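Local coordinates for ancylostoma secreted protein 1 (Necator americanus, PDB 3NT8) that is a secreted two-CAP-domain protein, probably associated with the transition of infective hookworm larvae to parasitism, at residues L63-D75 with Y204-K216. Numbering follows the deposited sequence.
Sequences LNPAKNMYKLSWD and YKNSGCEDGLCTK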
ATOM      1  N   LEU A  63       7.604  -3.642  20.864  1.00 18.74           N
ATOM      2  CA  LEU A  63       7.268  -3.061  19.576  1.00 17.83           C
ATOM      3  C   LEU A  63       6.750  -1.674  19.725  1.00 18.65           C
ATOM      4  O   LEU A  63       6.029  -1.382  20.692  1.00 19.57           O
ATOM      5  CB  LEU A  63       6.203  -3.901  18.865  1.00 17.49           C
ATOM      6  CG  LEU A  63       6.673  -5.290  18.437  1.00 17.71           C
ATOM      7  CD1 LEU A  63       5.512  -6.158  17.947  1.00 15.77           C
ATOM      8  CD2 LEU A  63       7.750  -5.184  17.362  1.00 15.45           C
ATOM      9  N   ASN A  64       7.020  -0.825  18.728  1.00 19.00           N
ATOM     10  CA  ASN A  64       6.421   0.498  18.716  1.00 19.41           C
ATOM     11  C   ASN A  64       4.889   0.487  18.740  1.00 18.86           C
ATOM     12  O   ASN A  64       4.288  -0.319  18.051  1.00 19.59           O
ATOM     13  CB  ASN A  64       6.865   1.283  17.464  1.00 18.93           C
ATOM     14  CG  ASN A  64       8.314   1.634  17.491  1.00 18.98           C
ATOM     15  OD1 ASN A  64       8.800   2.109  18.521  1.00 19.06           O
ATOM     16  ND2 ASN A  64       9.046   1.374  16.353  1.00  9.16           N
ATOM     17  N   PRO A  65       4.255   1.425  19.488  1.00 19.70           N
ATOM     18  CA  PRO A  65       2.791   1.638  19.430  1.00 19.36           C
ATOM     19  C   PRO A  65       2.325   2.074  18.045  1.00 20.00           C
ATOM     20  O   PRO A  65       3.125   2.606  17.273  1.00 20.40           O
ATOM     21  CB  PRO A  65       2.576   2.810  20.387  1.00 19.60           C
ATOM     22  CG  PRO A  65       3.904   3.524  20.434  1.00 18.89           C
ATOM     23  CD  PRO A  65       4.869   2.346  20.465  1.00 19.04           C
ATOM     24  N   ALA A  66       1.026   1.903  17.772  1.00 19.88           N
ATOM     25  CA  ALA A  66       0.506   2.122  16.452  1.00 19.89           C
ATOM     26  C   ALA A  66      -0.658   3.095  16.389  1.00 20.35           C
ATOM     27  O   ALA A  66      -1.662   2.924  17.096  1.00 21.17           O
ATOM     28  CB  ALA A  66       0.091   0.796  15.821  1.00 19.81           C
ATOM     29  N   LYS A  67      -0.576   4.052  15.464  1.00 19.00           N
ATOM     30  CA  LYS A  67      -1.741   4.831  15.114  1.00 17.42           C
ATOM     31  C   LYS A  67      -2.382   4.170  13.903  1.00 16.84           C
ATOM     32  O   LYS A  67      -1.719   3.373  13.188  1.00 16.02           O
ATOM     33  CB  LYS A  67      -1.355   6.278  14.826  1.00 16.64           C
ATOM     34  CG  LYS A  67      -0.303   6.491  13.739  1.00 20.27           C
ATOM     35  CD  LYS A  67      -0.095   8.014  13.506  1.00 21.85           C
ATOM     36  CE  LYS A  67       0.893   8.298  12.373  1.00 26.20           C
ATOM     37  NZ  LYS A  67       1.450   9.730  12.378  1.00 28.35           N
ATOM     38  N   ASN A  68      -3.655   4.488  13.655  1.00 15.63           N
ATOM     39  CA  ASN A  68      -4.385   3.887  12.502  1.00 15.09           C
ATOM     40  C   ASN A  68      -4.323   2.330  12.463  1.00 15.79           C
ATOM     41  O   ASN A  68      -4.261   1.722  11.414  1.00 15.84           O
ATOM     42  CB  ASN A  68      -3.841   4.471  11.171  1.00 15.02           C
ATOM     43  CG  ASN A  68      -3.957   5.986  11.090  1.00 12.70           C
ATOM     44  OD1 ASN A  68      -4.870   6.584  11.655  1.00 20.73           O
ATOM     45  ND2 ASN A  68      -3.076   6.600  10.339  1.00 18.80           N
ATOM     46  N   MET A  69      -4.289   1.667  13.614  1.00 17.29           N
ATOM     47  CA  MET A  69      -4.339   0.202  13.615  1.00 16.99           C
ATOM     48  C   MET A  69      -5.768  -0.225  13.583  1.00 17.33           C
ATOM     49  O   MET A  69      -6.505  -0.014  14.561  1.00 17.61           O
ATOM     50  CB  MET A  69      -3.659  -0.387  14.839  1.00 17.10           C
ATOM     51  CG  MET A  69      -3.713  -1.910  14.908  1.00 15.12           C
ATOM     52  SD  MET A  69      -2.751  -2.782  13.648  1.00 17.02           S
ATOM     53  CE  MET A  69      -1.037  -2.443  14.054  1.00 21.46           C
ATOM     54  N   TYR A  70      -6.187  -0.779  12.445  1.00 17.57           N
ATOM     55  CA  TYR A  70      -7.585  -1.234  12.240  1.00 17.50           C
ATOM     56  C   TYR A  70      -7.933  -2.628  12.816  1.00 18.04           C
ATOM     57  O   TYR A  70      -7.134  -3.591  12.776  1.00 17.04           O
ATOM     58  CB  TYR A  70      -8.032  -1.103  10.760  1.00 17.28           C
ATOM     59  CG  TYR A  70      -8.368   0.316  10.377  1.00 17.19           C
ATOM     60  CD1 TYR A  70      -9.705   0.707  10.218  1.00 16.98           C
ATOM     61  CD2 TYR A  70      -7.382   1.293  10.315  1.00 15.35           C
ATOM     62  CE1 TYR A  70     -10.047   1.985   9.953  1.00 15.78           C
ATOM     63  CE2 TYR A  70      -7.711   2.613  10.008  1.00 17.32           C
ATOM     64  CZ  TYR A  70      -9.014   2.949   9.821  1.00 21.55           C
ATOM     65  OH  TYR A  70      -9.289   4.276   9.531  1.00 26.07           O
ATOM     66  N   LYS A  71      -9.116  -2.682  13.394  1.00 18.42           N
ATOM     67  CA  LYS A  71      -9.709  -3.920  13.889  1.00 20.29           C
ATOM     68  C   LYS A  71     -10.161  -4.639  12.647  1.00 19.37           C
ATOM     69  O   LYS A  71     -10.722  -4.007  11.761  1.00 20.69           O
ATOM     70  CB  LYS A  71     -10.915  -3.603  14.742  1.00 20.32           C
ATOM     71  CG  LYS A  71     -11.512  -4.797  15.442  1.00 22.31           C
ATOM     72  CD  LYS A  71     -12.632  -4.365  16.409  1.00 25.42           C
ATOM     73  CE  LYS A  71     -13.157  -5.649  17.197  1.00 30.34           C
ATOM     74  NZ  LYS A  71     -14.413  -5.409  17.964  1.00 32.45           N
ATOM     75  N   LEU A  72      -9.910  -5.934  12.582  1.00 17.99           N
ATOM     76  CA  LEU A  72     -10.428  -6.784  11.507  1.00 17.21           C
ATOM     77  C   LEU A  72     -11.873  -7.154  11.722  1.00 17.57           C
ATOM     78  O   LEU A  72     -12.298  -7.390  12.856  1.00 18.42           O
ATOM     79  CB  LEU A  72      -9.544  -8.079  11.390  1.00 16.71           C
ATOM     80  CG  LEU A  72      -8.022  -7.843  11.199  1.00 13.91           C
ATOM     81  CD1 LEU A  72      -7.141  -9.131  10.997  1.00  7.99           C
ATOM     82  CD2 LEU A  72      -7.831  -6.942   9.991  1.00 14.39           C
ATOM     83  N   SER A  73     -12.637  -7.205  10.641  1.00 18.29           N
ATOM     84  CA  SER A  73     -13.965  -7.819  10.631  1.00 19.45           C
ATOM     85  C   SER A  73     -13.906  -9.084   9.831  1.00 19.86           C
ATOM     86  O   SER A  73     -13.138  -9.193   8.852  1.00 19.32           O
ATOM     87  CB  SER A  73     -14.947  -6.889   9.952  1.00 19.93           C
ATOM     88  OG  SER A  73     -14.938  -5.682  10.668  1.00 23.55           O
ATOM     89  N   TRP A  74     -14.692 -10.066  10.235  1.00 20.09           N
ATOM     90  CA  TRP A  74     -14.808 -11.303   9.423  1.00 21.29           C
ATOM     91  C   TRP A  74     -15.469 -11.146   8.041  1.00 21.27           C
ATOM     92  O   TRP A  74     -16.439 -10.413   7.886  1.00 22.97           O
ATOM     93  CB  TRP A  74     -15.541 -12.376  10.250  1.00 21.46           C
ATOM     94  CG  TRP A  74     -15.395 -13.748   9.713  1.00 19.82           C
ATOM     95  CD1 TRP A  74     -16.264 -14.399   8.857  1.00 19.29           C
ATOM     96  CD2 TRP A  74     -14.341 -14.664   9.996  1.00 16.54           C
ATOM     97  NE1 TRP A  74     -15.796 -15.645   8.594  1.00 17.15           N
ATOM     98  CE2 TRP A  74     -14.633 -15.851   9.299  1.00 15.43           C
ATOM     99  CE3 TRP A  74     -13.170 -14.598  10.795  1.00 20.38           C
ATOM    100  CZ2 TRP A  74     -13.798 -16.966   9.334  1.00 12.38           C
ATOM    101  CZ3 TRP A  74     -12.322 -15.706  10.835  1.00 13.55           C
ATOM    102  CH2 TRP A  74     -12.656 -16.884  10.118  1.00 16.65           C
ATOM    103  N   ASP A  75     -14.989 -11.864   7.027  1.00 21.23           N
ATOM    104  CA  ASP A  75     -15.659 -11.758   5.747  1.00 21.84           C
ATOM    105  C   ASP A  75     -16.077 -13.133   5.221  1.00 21.74           C
ATOM    106  O   ASP A  75     -15.221 -13.994   5.019  1.00 21.18           O
ATOM    107  CB  ASP A  75     -14.789 -10.963   4.761  1.00 22.75           C
ATOM    108  CG  ASP A  75     -15.483 -10.722   3.429  1.00 23.17           C
ATOM    109  OD1 ASP A  75     -15.980  -9.611   3.208  1.00 24.05           O
ATOM    110  OD2 ASP A  75     -15.528 -11.647   2.596  1.00 29.50           O
ATOM    111  N   TYR A 204      -9.060   5.642   6.815  1.00 26.99           N
ATOM    112  CA  TYR A 204     -10.370   5.714   6.189  1.00 27.89           C
ATOM    113  C   TYR A 204     -11.253   6.763   6.838  1.00 27.32           C
ATOM    114  O   TYR A 204     -11.318   6.863   8.046  1.00 27.53           O
ATOM    115  CB  TYR A 204     -11.075   4.346   6.167  1.00 27.66           C
ATOM    116  CG  TYR A 204     -10.227   3.248   5.576  1.00 31.17           C
ATOM    117  CD1 TYR A 204     -10.198   3.044   4.205  1.00 34.76           C
ATOM    118  CD2 TYR A 204      -9.437   2.421   6.381  1.00 32.77           C
ATOM    119  CE1 TYR A 204      -9.412   2.050   3.640  1.00 37.02           C
ATOM    120  CE2 TYR A 204      -8.634   1.413   5.818  1.00 35.06           C
ATOM    121  CZ  TYR A 204      -8.623   1.243   4.444  1.00 37.99           C
ATOM    122  OH  TYR A 204      -7.835   0.266   3.849  1.00 40.88           O
ATOM    123  N   LYS A 205     -11.947   7.534   6.014  1.00 28.13           N
ATOM    124  CA  LYS A 205     -12.815   8.602   6.513  1.00 27.90           C
ATOM    125  C   LYS A 205     -13.967   7.987   7.256  1.00 26.98           C
ATOM    126  O   LYS A 205     -14.478   6.923   6.865  1.00 26.40           O
ATOM    127  CB  LYS A 205     -13.390   9.463   5.362  1.00 28.21           C
ATOM    128  CG  LYS A 205     -12.370  10.222   4.521  1.00 30.33           C
ATOM    129  CD  LYS A 205     -11.931  11.549   5.132  1.00 33.99           C
ATOM    130  CE  LYS A 205     -10.727  12.123   4.322  1.00 37.39           C
ATOM    131  NZ  LYS A 205      -9.842  13.091   5.079  1.00 35.13           N
ATOM    132  N   ASN A 206     -14.401   8.682   8.307  1.00 26.22           N
ATOM    133  CA  ASN A 206     -15.533   8.268   9.110  1.00 25.77           C
ATOM    134  C   ASN A 206     -15.338   6.922   9.772  1.00 24.69           C
ATOM    135  O   ASN A 206     -16.259   6.168   9.949  1.00 23.78           O
ATOM    136  CB  ASN A 206     -16.847   8.428   8.330  1.00 25.85           C
ATOM    137  CG  ASN A 206     -17.114   9.933   7.970  1.00 28.60           C
ATOM    138  OD1 ASN A 206     -16.766  10.864   8.743  1.00 28.56           O
ATOM    139  ND2 ASN A 206     -17.707  10.161   6.812  1.00 29.42           N
ATOM    140  N   SER A 207     -14.104   6.679  10.183  1.00 25.09           N
ATOM    141  CA  SER A 207     -13.808   5.559  11.050  1.00 25.78           C
ATOM    142  C   SER A 207     -14.214   5.805  12.512  1.00 25.29           C
ATOM    143  O   SER A 207     -14.358   6.945  12.955  1.00 25.04           O
ATOM    144  CB  SER A 207     -12.328   5.204  10.923  1.00 26.30           C
ATOM    145  OG  SER A 207     -12.010   5.058   9.542  1.00 29.27           O
ATOM    146  N   GLY A 208     -14.429   4.705  13.228  1.00 24.54           N
ATOM    147  CA  GLY A 208     -14.713   4.689  14.648  1.00 23.99           C
ATOM    148  C   GLY A 208     -13.428   4.299  15.379  1.00 23.45           C
ATOM    149  O   GLY A 208     -12.413   4.027  14.747  1.00 22.68           O
ATOM    150  N   CYS A 209     -13.482   4.291  16.701  1.00 22.37           N
ATOM    151  CA  CYS A 209     -12.343   3.899  17.526  1.00 22.62           C
ATOM    152  C   CYS A 209     -12.770   3.099  18.732  1.00 21.89           C
ATOM    153  O   CYS A 209     -13.539   3.602  19.570  1.00 22.91           O
ATOM    154  CB  CYS A 209     -11.524   5.108  17.983  1.00 21.61           C
ATOM    155  SG  CYS A 209     -10.142   4.587  19.036  1.00 23.06           S
ATOM    156  N   GLU A 210     -12.300   1.855  18.819  1.00 22.56           N
ATOM    157  CA  GLU A 210     -12.637   0.952  19.922  1.00 21.80           C
ATOM    158  C   GLU A 210     -11.380   0.573  20.665  1.00 22.78           C
ATOM    159  O   GLU A 210     -10.632  -0.299  20.218  1.00 24.18           O
ATOM    160  CB  GLU A 210     -13.279  -0.316  19.401  1.00 22.01           C
ATOM    161  CG  GLU A 210     -14.749  -0.186  19.174  1.00 25.16           C
ATOM    162  CD  GLU A 210     -15.354  -1.444  18.646  1.00 27.10           C
ATOM    163  OE1 GLU A 210     -14.820  -2.543  18.986  1.00 31.01           O
ATOM    164  OE2 GLU A 210     -16.367  -1.317  17.911  1.00 26.99           O
ATOM    165  N   ASP A 211     -11.155   1.202  21.816  1.00 22.27           N
ATOM    166  CA  ASP A 211     -10.006   0.876  22.694  1.00 21.18           C
ATOM    167  C   ASP A 211      -8.699   0.714  21.877  1.00 20.57           C
ATOM    168  O   ASP A 211      -8.073  -0.349  21.869  1.00 19.90           O
ATOM    169  CB  ASP A 211     -10.339  -0.328  23.639  1.00 20.30           C
ATOM    170  CG  ASP A 211      -9.229  -0.610  24.659  1.00 22.50           C
ATOM    171  OD1 ASP A 211      -8.544   0.344  25.125  1.00 23.90           O
ATOM    172  OD2 ASP A 211      -9.030  -1.797  25.023  1.00 25.00           O
ATOM    173  N   GLY A 212      -8.298   1.782  21.187  1.00 19.81           N
ATOM    174  CA  GLY A 212      -7.026   1.798  20.428  1.00 18.91           C
ATOM    175  C   GLY A 212      -7.053   1.190  19.021  1.00 18.73           C
ATOM    176  O   GLY A 212      -6.055   1.243  18.296  1.00 17.35           O
ATOM    177  N   LEU A 213      -8.184   0.602  18.638  1.00 18.49           N
ATOM    178  CA  LEU A 213      -8.302   0.028  17.302  1.00 18.84           C
ATOM    179  C   LEU A 213      -9.267   0.854  16.505  1.00 19.87           C
ATOM    180  O   LEU A 213     -10.391   1.132  16.962  1.00 18.18           O
ATOM    181  CB  LEU A 213      -8.745  -1.474  17.296  1.00 18.47           C
ATOM    182  CG  LEU A 213      -7.756  -2.542  17.833  1.00 17.40           C
ATOM    183  CD1 LEU A 213      -8.371  -3.957  17.859  1.00 14.15           C
ATOM    184  CD2 LEU A 213      -6.456  -2.511  17.056  1.00 15.49           C
ATOM    185  N   CYS A 214      -8.820   1.278  15.326  1.00 20.61           N
ATOM    186  CA  CYS A 214      -9.718   1.960  14.404  1.00 22.22           C
ATOM    187  C   CYS A 214     -10.729   1.014  13.810  1.00 22.96           C
ATOM    188  O   CYS A 214     -10.428  -0.144  13.635  1.00 24.33           O
ATOM    189  CB  CYS A 214      -8.915   2.681  13.305  1.00 22.56           C
ATOM    190  SG  CYS A 214      -7.927   4.012  14.004  1.00 22.47           S
ATOM    191  N   THR A 215     -11.923   1.501  13.489  1.00 23.17           N
ATOM    192  CA  THR A 215     -12.955   0.653  12.927  1.00 23.99           C
ATOM    193  C   THR A 215     -13.507   1.258  11.619  1.00 24.59           C
ATOM    194  O   THR A 215     -13.993   2.348  11.622  1.00 23.03           O
ATOM    195  CB  THR A 215     -14.132   0.353  13.912  1.00 24.26           C
ATOM    196  OG1 THR A 215     -14.844   1.550  14.214  1.00 24.53           O
ATOM    197  CG2 THR A 215     -13.604  -0.313  15.218  1.00 23.24           C
ATOM    198  N   LYS A 216     -13.395   0.518  10.521  1.00 23.93           N
ATOM    199  CA  LYS A 216     -13.747   1.001   9.225  1.00 25.28           C
ATOM    200  C   LYS A 216     -15.261   0.979   9.098  1.00 25.00           C
ATOM    201  O   LYS A 216     -15.902   0.013   9.458  1.00 23.67           O
ATOM    202  CB  LYS A 216     -13.037   0.132   8.148  1.00 26.49           C
ATOM    203  CG  LYS A 216     -13.573   0.196   6.701  1.00 28.26           C
ATOM    204  CD  LYS A 216     -13.048   1.395   5.970  1.00 33.68           C
ATOM    205  CE  LYS A 216     -13.731   1.594   4.614  1.00 36.02           C
ATOM    206  NZ  LYS A 216     -13.388   0.439   3.736  1.00 37.32           N
TER
HETATM  207  O   HOH W   1      -4.498   2.792  16.324  1.00 18.08           O
HETATM  208  O   HOH W   2     -12.809  -2.238  11.005  1.00 34.45           O
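Lys71 and Cys214 are joined through their backbones: Lys71 N donates to Cys214 O at 2.9 Å. Cys214 N in turn gives its hydrogen to Met69 O, 2.8 Å away, so that both backbone polar groups of the cysteine clasp the residues flanking Tyr70. The result is a single beta bridge between Tyr70 and Cys214, and it illustrates how so short a pairing can be extended by side chains and water. One water molecule links Ala66 O, Met69 N and Gly212 O, another joins Lys71 O to Lys216 N.

The Tyr70 hydroxyl accepts from Tyr204 N and donates to Ser207 OG (OH to OG, 2.8 Å), binding the ring to the type II turn 204-207. The extended Lys71 chain (CG anti to N, chi1 -173°) passes across Leu213 and carries NZ to the syn side of Glu210 OE1, a salt bridge of 3.1 Å. Tyr70 CG lies beside its own backbone N, anti to the carbonyl carbon (chi1 -77°), which swings the ring alongside the partner strand and between two neighbours. Cys214 CB sits over the centre of one face, 3.4 Å from the centroid, in a CH-pi contact, with SG also above that face. Against the opposite face Tyr204 brings its edge, CD2, in a T-shaped stack with planes at 89°. Leu213 CD2 meets Met69 CG at 3.5 Å, the two side chains lying alongside.

The hairpin of strands 208-210 and 213-215, closed by a type I' turn, is thereby fastened to the first CAP domain, and disulfides Cys201-Cys214 and Cys195-Cys209 tie it to the preceding chain. Helix 34-52 flanks the junction: its Arg48 bonds Tyr70 O, its Arg49 bonds Glu210 O, while Leu72 and Trp74 lead on to strand 159-167.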